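Local coordinates for protein MtVAO615 (Myceliophthora thermophila, PDB 6F72) that binds FAD through a double covalent link and probably acts as a flavoprotein oxidase that reacts rapidly with oxygen once reduced, its substrate being still unknown, at residues N414-P419 with G513-N518; S446-D451 with L474-A479. One frame throughout, in Å; residues are numbered along the deposited sequence.

Contact 1. Residues N414-P419 with G513-N518; sequences NSRIIP and GSVYLN. With FAD (flavin-adenine dinucleotide), chain E.
Along strand 412-419, at one edge of the seven-stranded antiparallel sheet, Ile417 meets Ser514 of the loop that carries two FAD-binding residues, Tyr516 and Asn518, in this VAO-type oxidase. The two form a single antiparallel hydrogen-bonded bridge: Ile417 N donates to Ser514 O at 2.8 Å, and Ser514 N returns a longer bond to Ile417 O, on a lone pair in the carbonyl plane. Beside this bridge Gly513 CA is pressed to 3.5 Å from Pro419 CD, tighter than usual for two carbons. The Arg416 chain bends about its CB-CG bond (chi2 72°) and lays its guanidinium over the Gly513-Ser514 peptide, with Ser514 N 3.5 Å above the centre of the group and Val515 CG2 at its edge. Asp507 forms a salt bridge with NH1, and Thr510 takes a hydrogen bond from NE, holding the flat group in place. Farther along, Tyr516 N makes only a weak, bent bond to Ser415 OG, which has a stronger partner in Glu519 O. Ile417 CD1 packs on Tyr516 CB at 3.9 Å. This loop belongs to the berberine-like part of the chain and turns to the cofactor. With CG anti to the backbone N (chi1 179°), the Tyr516 ring extends to the isoalloxazine, where OH donates to FAD O2 at 2.6 Å. Asn518 ND2 donates at 2.9 Å to the same OH, which lies nearly in the Asn518 amide plane, while Asn518 OD1 accepts from the ribityl hydroxyl FAD O4' at 2.9 Å.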
ATOM      1  N   ASN A 414      10.341  -4.200   0.392  1.00 22.76           N
ATOM      2  CA  ASN A 414      11.157  -2.996   0.177  1.00 22.77           C
ATOM      3  C   ASN A 414      10.865  -2.465  -1.208  1.00 22.54           C
ATOM      4  O   ASN A 414      10.175  -3.132  -1.983  1.00 22.50           O
ATOM      5  CB  ASN A 414      12.632  -3.348   0.350  1.00 23.55           C
ATOM      6  CG  ASN A 414      12.882  -4.119   1.631  1.00 23.96           C
ATOM      7  OD1 ASN A 414      12.944  -3.547   2.721  1.00 23.99           O
ATOM      8  ND2 ASN A 414      12.997  -5.438   1.507  1.00 24.49           N
ATOM      9  N   SER A 415      11.368  -1.268  -1.525  1.00 22.28           N
ATOM     10  CA  SER A 415      11.114  -0.672  -2.823  1.00 22.18           C
ATOM     11  C   SER A 415      12.164   0.330  -3.256  1.00 22.41           C
ATOM     12  O   SER A 415      12.836   0.993  -2.447  1.00 22.44           O
ATOM     13  CB  SER A 415       9.735   0.024  -2.862  1.00 21.79           C
ATOM     14  OG  SER A 415       9.689   1.070  -1.906  1.00 21.47           O
ATOM     15  N   ARG A 416      12.271   0.455  -4.563  1.00 22.57           N
ATOM     16  CA  ARG A 416      12.966   1.579  -5.124  1.00 22.80           C
ATOM     17  C   ARG A 416      12.150   2.096  -6.292  1.00 22.78           C
ATOM     18  O   ARG A 416      11.661   1.304  -7.110  1.00 22.95           O
ATOM     19  CB  ARG A 416      14.390   1.164  -5.531  1.00 23.31           C
ATOM     20  CG  ARG A 416      15.350   2.332  -5.696  1.00 23.66           C
ATOM     21  CD  ARG A 416      15.747   2.980  -4.375  1.00 23.53           C
ATOM     22  NE  ARG A 416      16.703   4.035  -4.649  1.00 23.87           N
ATOM     23  CZ  ARG A 416      17.011   5.048  -3.844  1.00 23.90           C
ATOM     24  NH1 ARG A 416      16.423   5.191  -2.662  1.00 23.48           N
ATOM     25  NH2 ARG A 416      17.922   5.940  -4.255  1.00 24.33           N
ATOM     26  N   ILE A 417      11.931   3.412  -6.309  1.00 22.59           N
ATOM     27  CA  ILE A 417      11.485   4.106  -7.503  1.00 22.72           C
ATOM     28  C   ILE A 417      12.771   4.407  -8.263  1.00 23.22           C
ATOM     29  O   ILE A 417      13.661   5.087  -7.747  1.00 23.15           O
ATOM     30  CB  ILE A 417      10.715   5.403  -7.185  1.00 22.45           C
ATOM     31  CG1 ILE A 417       9.390   5.067  -6.492  1.00 22.06           C
ATOM     32  CG2 ILE A 417      10.422   6.183  -8.459  1.00 22.62           C
ATOM     33  CD1 ILE A 417       9.001   6.034  -5.402  1.00 21.83           C
ATOM     34  N   ILE A 418      12.857   3.848  -9.467  1.00 23.71           N
ATOM     35  CA  ILE A 418      14.068   3.893 -10.293  1.00 24.49           C
ATOM     36  C   ILE A 418      13.895   4.914 -11.441  1.00 24.92           C
ATOM     37  O   ILE A 418      13.053   4.708 -12.320  1.00 24.83           O
ATOM     38  CB  ILE A 418      14.438   2.480 -10.828  1.00 24.75           C
ATOM     39  CG1 ILE A 418      14.588   1.478  -9.657  1.00 24.52           C
ATOM     40  CG2 ILE A 418      15.707   2.529 -11.676  1.00 25.34           C
ATOM     41  CD1 ILE A 418      14.788   0.023 -10.050  1.00 24.80           C
ATOM     42  N   PRO A 419      14.683   6.016 -11.423  1.00 25.51           N
ATOM     43  CA  PRO A 419      14.660   7.041 -12.498  1.00 26.19           C
ATOM     44  C   PRO A 419      14.871   6.467 -13.898  1.00 27.08           C
ATOM     45  O   PRO A 419      15.689   5.564 -14.077  1.00 27.56           O
ATOM     46  CB  PRO A 419      15.833   7.967 -12.151  1.00 26.35           C
ATOM     47  CG  PRO A 419      16.099   7.758 -10.706  1.00 25.98           C
ATOM     48  CD  PRO A 419      15.526   6.428 -10.284  1.00 25.56           C
ATOM     49  N   GLY A 513      16.953   8.028  -7.230  1.00 23.09           N
ATOM     50  CA  GLY A 513      15.697   7.347  -6.939  1.00 22.55           C
ATOM     51  C   GLY A 513      15.243   7.575  -5.513  1.00 22.14           C
ATOM     52  O   GLY A 513      15.802   8.406  -4.790  1.00 22.24           O
ATOM     53  N   SER A 514      14.219   6.841  -5.098  1.00 21.76           N
ATOM     54  CA  SER A 514      13.699   6.994  -3.743  1.00 21.47           C
ATOM     55  C   SER A 514      13.039   5.696  -3.302  1.00 21.27           C
ATOM     56  O   SER A 514      12.913   4.757  -4.100  1.00 21.31           O
ATOM     57  CB  SER A 514      12.701   8.163  -3.679  1.00 21.24           C
ATOM     58  OG  SER A 514      11.507   7.816  -4.350  1.00 20.98           O
ATOM     59  N   VAL A 515      12.625   5.658  -2.036  1.00 21.12           N
ATOM     60  CA  VAL A 515      11.903   4.509  -1.486  1.00 20.93           C
ATOM     61  C   VAL A 515      10.448   4.927  -1.324  1.00 20.58           C
ATOM     62  O   VAL A 515      10.126   5.959  -0.714  1.00 20.56           O
ATOM     63  CB  VAL A 515      12.564   3.942  -0.194  1.00 21.10           C
ATOM     64  CG1 VAL A 515      11.910   2.638   0.266  1.00 20.89           C
ATOM     65  CG2 VAL A 515      14.040   3.653  -0.436  1.00 21.49           C
ATOM     66  N   TYR A 516       9.578   4.155  -1.963  1.00 20.43           N
ATOM     67  CA  TYR A 516       8.149   4.373  -1.914  1.00 20.07           C
ATOM     68  C   TYR A 516       7.702   4.165  -0.462  1.00 19.94           C
ATOM     69  O   TYR A 516       7.976   3.107   0.131  1.00 19.90           O
ATOM     70  CB  TYR A 516       7.472   3.418  -2.893  1.00 20.04           C
ATOM     71  CG  TYR A 516       5.957   3.474  -2.970  1.00 19.88           C
ATOM     72  CD1 TYR A 516       5.237   4.663  -2.725  1.00 19.79           C
ATOM     73  CD2 TYR A 516       5.233   2.335  -3.332  1.00 19.90           C
ATOM     74  CE1 TYR A 516       3.841   4.688  -2.814  1.00 19.67           C
ATOM     75  CE2 TYR A 516       3.847   2.351  -3.425  1.00 19.80           C
ATOM     76  CZ  TYR A 516       3.150   3.528  -3.181  1.00 19.71           C
ATOM     77  OH  TYR A 516       1.760   3.516  -3.270  1.00 19.64           O
ATOM     78  N   LEU A 517       7.064   5.185   0.127  1.00 19.80           N
ATOM     79  CA  LEU A 517       6.739   5.152   1.573  1.00 19.73           C
ATOM     80  C   LEU A 517       5.764   4.026   1.949  1.00 19.70           C
ATOM     81  O   LEU A 517       5.695   3.608   3.121  1.00 19.62           O
ATOM     82  CB  LEU A 517       6.226   6.518   2.064  1.00 19.65           C
ATOM     83  CG  LEU A 517       4.840   7.028   1.642  1.00 19.53           C
ATOM     84  CD1 LEU A 517       3.725   6.404   2.495  1.00 19.30           C
ATOM     85  CD2 LEU A 517       4.751   8.557   1.670  1.00 19.57           C
ATOM     86  N   ASN A 518       4.995   3.578   0.953  1.00 19.78           N
ATOM     87  CA  ASN A 518       4.004   2.516   1.144  1.00 19.86           C
ATOM     88  C   ASN A 518       4.622   1.126   1.168  1.00 20.04           C
ATOM     89  O   ASN A 518       4.058   0.218   1.764  1.00 20.00           O
ATOM     90  CB  ASN A 518       2.902   2.576   0.080  1.00 19.91           C
ATOM     91  CG  ASN A 518       1.703   3.445   0.504  1.00 19.93           C
ATOM     92  OD1 ASN A 518       1.344   3.514   1.683  1.00 19.95           O
ATOM     93  ND2 ASN A 518       1.081   4.099  -0.468  1.00 19.97           N
TER
HETATM   94  PA  FAD E 601      -3.986   0.248   6.128  1.00 27.71           P
HETATM   95  O1A FAD E 601      -2.873  -0.552   6.754  1.00 29.18           O
HETATM   96  O2A FAD E 601      -5.350   0.081   6.736  1.00 28.96           O
HETATM   97  O5B FAD E 601      -3.561   1.798   6.149  1.00 27.29           O
HETATM   98  C5B FAD E 601      -2.241   2.225   5.810  1.00 25.55           C
HETATM   99  C4B FAD E 601      -1.902   3.559   6.465  1.00 24.27           C
HETATM  100  O4B FAD E 601      -2.869   4.540   6.086  1.00 24.31           O
HETATM  101  C3B FAD E 601      -1.899   3.535   7.981  1.00 23.62           C
HETATM  102  O3B FAD E 601      -0.861   4.425   8.408  1.00 22.80           O
HETATM  103  C2B FAD E 601      -3.250   4.105   8.381  1.00 23.16           C
HETATM  104  O2B FAD E 601      -3.194   4.778   9.642  1.00 22.94           O
HETATM  105  C1B FAD E 601      -3.539   5.070   7.243  1.00 23.87           C
HETATM  106  N9A FAD E 601      -4.974   5.213   6.901  1.00 23.54           N
HETATM  107  C8A FAD E 601      -5.706   4.329   6.189  1.00 23.37           C
HETATM  108  N7A FAD E 601      -6.973   4.783   6.019  1.00 23.09           N
HETATM  109  C5A FAD E 601      -7.053   5.981   6.621  1.00 23.16           C
HETATM  110  C6A FAD E 601      -8.108   7.000   6.816  1.00 22.71           C
HETATM  111  N6A FAD E 601      -9.346   6.785   6.317  1.00 22.98           N
HETATM  112  N1A FAD E 601      -7.797   8.119   7.509  1.00 22.39           N
HETATM  113  C2A FAD E 601      -6.563   8.334   8.016  1.00 23.03           C
HETATM  114  N3A FAD E 601      -5.548   7.446   7.868  1.00 23.47           N
HETATM  115  C4A FAD E 601      -5.731   6.273   7.194  1.00 23.16           C
HETATM  116  N1  FAD E 601       0.634  -0.121  -3.358  1.00 30.38           N
HETATM  117  C2  FAD E 601       0.762   0.354  -4.623  1.00 30.63           C
HETATM  118  O2  FAD E 601       1.092   1.551  -4.792  1.00 30.15           O
HETATM  119  N3  FAD E 601       0.545  -0.430  -5.702  1.00 31.27           N
HETATM  120  C4  FAD E 601       0.202  -1.725  -5.623  1.00 30.35           C
HETATM  121  O4  FAD E 601       0.016  -2.414  -6.652  1.00 30.68           O
HETATM  122  C4X FAD E 601       0.033  -2.311  -4.275  1.00 29.87           C
HETATM  123  N5  FAD E 601      -0.325  -3.602  -4.103  1.00 29.64           N
HETATM  124  C5X FAD E 601      -0.475  -4.141  -2.859  1.00 28.29           C
HETATM  125  C6  FAD E 601      -0.853  -5.492  -2.702  1.00 25.79           C
HETATM  126  C7  FAD E 601      -1.005  -6.021  -1.401  1.00 25.45           C
HETATM  127  C7M FAD E 601      -1.404  -7.478  -1.255  1.00 26.35           C
HETATM  128  C8  FAD E 601      -0.779  -5.149  -0.192  1.00 24.56           C
HETATM  129  C8M FAD E 601      -1.012  -5.594   1.245  1.00 20.20           C
HETATM  130  C9  FAD E 601      -0.409  -3.819  -0.371  1.00 26.36           C
HETATM  131  C9A FAD E 601      -0.246  -3.280  -1.650  1.00 27.54           C
HETATM  132  N10 FAD E 601       0.111  -1.920  -1.814  1.00 28.38           N
HETATM  133  C10 FAD E 601       0.277  -1.409  -3.119  1.00 29.56           C
HETATM  134  C1' FAD E 601       0.386  -1.090  -0.642  1.00 27.94           C
HETATM  135  C2' FAD E 601      -0.627  -0.066  -0.227  1.00 27.79           C
HETATM  136  O2' FAD E 601      -0.553   1.015  -1.154  1.00 29.04           O
HETATM  137  C3' FAD E 601      -0.194   0.384   1.163  1.00 26.83           C
HETATM  138  O3' FAD E 601       0.063  -0.751   2.018  1.00 27.33           O
HETATM  139  C4' FAD E 601      -1.234   1.292   1.800  1.00 25.74           C
HETATM  140  O4' FAD E 601      -0.691   1.879   2.984  1.00 24.49           O
HETATM  141  C5' FAD E 601      -2.543   0.549   2.076  1.00 26.27           C
HETATM  142  O5' FAD E 601      -3.471   1.375   2.762  1.00 27.08           O
HETATM  143  P   FAD E 601      -4.775   0.715   3.427  1.00 26.78           P
HETATM  144  O1P FAD E 601      -5.427  -0.186   2.418  1.00 24.13           O
HETATM  145  O2P FAD E 601      -5.520   1.861   4.072  1.00 27.14           O
HETATM  146  O3P FAD E 601      -4.116  -0.193   4.590  1.00 27.06           O

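Contact 2. Residues S446-D451 with L474-A479; sequences SPFYCD and LLCAPA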
ATOM      1  N   SER A 446      13.400 -13.408  -3.863  1.00 29.31           N
ATOM      2  CA  SER A 446      13.360 -13.686  -5.303  1.00 29.71           C
ATOM      3  C   SER A 446      12.266 -14.730  -5.603  1.00 29.82           C
ATOM      4  O   SER A 446      12.101 -15.639  -4.807  1.00 30.09           O
ATOM      5  CB  SER A 446      14.732 -14.172  -5.775  1.00 30.45           C
ATOM      6  OG  SER A 446      14.721 -14.600  -7.130  1.00 31.04           O
ATOM      7  N   PRO A 447      11.482 -14.600  -6.686  1.00 29.86           N
ATOM      8  CA  PRO A 447      11.449 -13.417  -7.571  1.00 29.63           C
ATOM      9  C   PRO A 447      10.838 -12.204  -6.879  1.00 28.96           C
ATOM     10  O   PRO A 447      10.414 -12.295  -5.719  1.00 28.35           O
ATOM     11  CB  PRO A 447      10.553 -13.865  -8.737  1.00 29.88           C
ATOM     12  CG  PRO A 447       9.737 -14.997  -8.194  1.00 29.95           C
ATOM     13  CD  PRO A 447      10.592 -15.675  -7.168  1.00 30.02           C
ATOM     14  N   PHE A 448      10.835 -11.068  -7.575  1.00 29.00           N
ATOM     15  CA  PHE A 448      10.168  -9.866  -7.079  1.00 28.55           C
ATOM     16  C   PHE A 448       9.484  -9.121  -8.212  1.00 28.86           C
ATOM     17  O   PHE A 448       9.856  -9.266  -9.386  1.00 29.16           O
ATOM     18  CB  PHE A 448      11.139  -8.955  -6.313  1.00 28.20           C
ATOM     19  CG  PHE A 448      12.280  -8.429  -7.149  1.00 28.43           C
ATOM     20  CD1 PHE A 448      13.474  -9.154  -7.266  1.00 28.85           C
ATOM     21  CD2 PHE A 448      12.176  -7.205  -7.806  1.00 28.17           C
ATOM     22  CE1 PHE A 448      14.530  -8.673  -8.036  1.00 29.19           C
ATOM     23  CE2 PHE A 448      13.227  -6.716  -8.578  1.00 28.60           C
ATOM     24  CZ  PHE A 448      14.411  -7.455  -8.691  1.00 29.07           C
ATOM     25  N   TYR A 449       8.474  -8.337  -7.844  1.00 28.90           N
ATOM     26  CA  TYR A 449       7.678  -7.615  -8.814  1.00 29.30           C
ATOM     27  C   TYR A 449       8.207  -6.221  -9.075  1.00 28.72           C
ATOM     28  O   TYR A 449       8.715  -5.545  -8.169  1.00 28.17           O
ATOM     29  CB  TYR A 449       6.221  -7.543  -8.378  1.00 29.88           C
ATOM     30  CG  TYR A 449       5.536  -8.887  -8.376  1.00 31.17           C
ATOM     31  CD1 TYR A 449       5.110  -9.482  -9.582  1.00 31.99           C
ATOM     32  CD2 TYR A 449       5.292  -9.567  -7.167  1.00 31.38           C
ATOM     33  CE1 TYR A 449       4.469 -10.720  -9.584  1.00 32.69           C
ATOM     34  CE2 TYR A 449       4.648 -10.802  -7.158  1.00 32.19           C
ATOM     35  CZ  TYR A 449       4.241 -11.373  -8.367  1.00 32.86           C
ATOM     36  OH  TYR A 449       3.614 -12.603  -8.364  1.00 33.67           O
ATOM     37  N   CYS A 450       8.091  -5.816 -10.336  1.00 28.77           N
ATOM     38  CA  CYS A 450       8.275  -4.435 -10.724  1.00 28.45           C
ATOM     39  C   CYS A 450       7.069  -3.924 -11.473  1.00 28.54           C
ATOM     40  O   CYS A 450       6.407  -4.666 -12.211  1.00 28.81           O
ATOM     41  CB  CYS A 450       9.480  -4.276 -11.623  1.00 28.54           C
ATOM     42  SG  CYS A 450      11.030  -4.677 -10.856  1.00 28.34           S
ATOM     43  N   ASP A 451       6.799  -2.641 -11.282  1.00 28.41           N
ATOM     44  CA  ASP A 451       5.889  -1.951 -12.156  1.00 28.80           C
ATOM     45  C   ASP A 451       6.627  -0.875 -12.924  1.00 28.81           C
ATOM     46  O   ASP A 451       7.631  -0.345 -12.447  1.00 28.49           O
ATOM     47  CB  ASP A 451       4.742  -1.349 -11.378  1.00 28.87           C
ATOM     48  CG  ASP A 451       3.420  -1.879 -11.844  1.00 29.56           C
ATOM     49  OD1 ASP A 451       3.027  -2.948 -11.306  1.00 29.33           O
ATOM     50  OD2 ASP A 451       2.806  -1.239 -12.752  1.00 30.09           O
ATOM     51  N   LEU A 474      10.604   2.848 -13.088  1.00 24.70           N
ATOM     52  CA  LEU A 474      10.333   1.569 -12.433  1.00 24.81           C
ATOM     53  C   LEU A 474      10.039   1.735 -10.940  1.00 24.46           C
ATOM     54  O   LEU A 474      10.630   2.585 -10.265  1.00 24.34           O
ATOM     55  CB  LEU A 474      11.516   0.601 -12.609  1.00 25.15           C
ATOM     56  CG  LEU A 474      12.197   0.376 -13.965  1.00 25.79           C
ATOM     57  CD1 LEU A 474      13.368  -0.579 -13.784  1.00 26.23           C
ATOM     58  CD2 LEU A 474      11.247  -0.150 -15.030  1.00 26.01           C
ATOM     59  N   LEU A 475       9.110   0.933 -10.442  1.00 24.45           N
ATOM     60  CA  LEU A 475       8.930   0.767  -9.010  1.00 24.46           C
ATOM     61  C   LEU A 475       9.057  -0.714  -8.795  1.00 24.68           C
ATOM     62  O   LEU A 475       8.148  -1.475  -9.152  1.00 24.68           O
ATOM     63  CB  LEU A 475       7.572   1.284  -8.503  1.00 24.24           C
ATOM     64  CG  LEU A 475       7.142   1.195  -7.009  1.00 24.06           C
ATOM     65  CD1 LEU A 475       6.805  -0.217  -6.549  1.00 24.27           C
ATOM     66  CD2 LEU A 475       8.146   1.794  -6.038  1.00 24.00           C
ATOM     67  N   CYS A 476      10.203  -1.110  -8.258  1.00 25.01           N
ATOM     68  CA  CYS A 476      10.465  -2.523  -7.959  1.00 25.44           C
ATOM     69  C   CYS A 476      10.357  -2.785  -6.473  1.00 24.99           C
ATOM     70  O   CYS A 476      10.873  -2.013  -5.653  1.00 24.79           O
ATOM     71  CB  CYS A 476      11.824  -2.955  -8.494  1.00 26.31           C
ATOM     72  SG  CYS A 476      11.852  -2.916 -10.296  1.00 27.49           S
ATOM     73  N   ALA A 477       9.684  -3.884  -6.143  1.00 24.75           N
ATOM     74  CA  ALA A 477       9.457  -4.253  -4.762  1.00 24.38           C
ATOM     75  C   ALA A 477      10.046  -5.640  -4.386  1.00 24.53           C
ATOM     76  O   ALA A 477       9.296  -6.638  -4.321  1.00 24.76           O
ATOM     77  CB  ALA A 477       7.969  -4.183  -4.442  1.00 24.02           C
ATOM     78  N   PRO A 478      11.371  -5.713  -4.117  1.00 24.46           N
ATOM     79  CA  PRO A 478      11.893  -6.948  -3.498  1.00 24.57           C
ATOM     80  C   PRO A 478      11.221  -7.224  -2.156  1.00 24.01           C
ATOM     81  O   PRO A 478      11.311  -6.406  -1.233  1.00 23.77           O
ATOM     82  CB  PRO A 478      13.382  -6.647  -3.329  1.00 24.84           C
ATOM     83  CG  PRO A 478      13.676  -5.755  -4.478  1.00 25.02           C
ATOM     84  CD  PRO A 478      12.480  -4.834  -4.531  1.00 24.67           C
ATOM     85  N   ALA A 479      10.529  -8.357  -2.074  1.00 23.81           N
ATOM     86  CA  ALA A 479       9.704  -8.661  -0.913  1.00 23.30           C
ATOM     87  C   ALA A 479      10.062 -10.022  -0.322  1.00 23.41           C
ATOM     88  O   ALA A 479      10.049 -11.041  -1.020  1.00 23.69           O
ATOM     89  CB  ALA A 479       8.223  -8.587  -1.270  1.00 22.93           C
TER
HETATM   90  O   HOH W   1       9.852 -10.525  -3.699  1.00 37.63           O
HETATM   91  O   HOH W   2       7.593  -8.265  -5.235  1.00 35.82           O
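Cys450 and Cys476 join neighbouring antiparallel strands through a disulfide, SG to SG 2.0 Å, at a non-hydrogen-bonded pair. Their CA atoms are drawn to 4.0 Å, and both SG atoms stand anti to the carbonyl carbon, which turns them to one another on the same face of the sheet; chi3 is 112°. The tight part of the contact runs from this bridge toward Asp451. Asp451 and Leu475 form a hydrogen-bonded pair with two bonds of 2.8 Å, Asp451 N to Leu475 O and Leu475 N to Asp451 O. On the other side of the disulfide, Ala477 N points almost straight at Tyr449 O, with an N-H...O angle of 179°. The two strands are inner members of the seven-stranded antiparallel sheet, so 339-344 flanks one and 412-419 the other, while Phe436 of helix 426-439 covers the disulfide face. Asp451 lies on the other face, its OD1 hydrogen-bonded to Thr341 OG1. Toward Pro447 the pairing opens and water takes over: one molecule accepts from Tyr449 N and donates to Ala477 O, and a second links Pro447 O to Ala479 N. The exposed Tyr449 ring leads away from Ala477. Beside these waters, Phe448 still packs closely. Pro478 CG sits over one face of its ring, a CH-pi contact 4.1 Å from the centroid, while Cys476 CB meets the edge at CE2. Replacing Phe448 by an alanine would probably leave Pro478 CG without its aromatic face and open a gap beside the disulfide and under Phe436, whose ring meets this one edge-to-face.

Overall arrangement
The centres of contacts 1 and 2 lie about 10 Å apart, on the same side of the chain's centre. Both reach the seven-stranded antiparallel sheet, contact 1 through its edge strand 412-419 alone; 448-452, 472-480 and 412-419 are consecutive strands in it. Along the chain, 414-419 comes first, then both segments of contact 2, and finally the loop 513-518. Strands 412-419 and 472-480 are joined by backbone bonds, probably Ile418 N to Leu474 O (2.7 Å) and Asn414 N to Pro478 O (2.9 Å), and by Ile417 packing on Leu475. The disulfide-linked pair thus adjoins the edge strand on which the flavin-binding loop rests, connecting this sheet physically to the cofactor site.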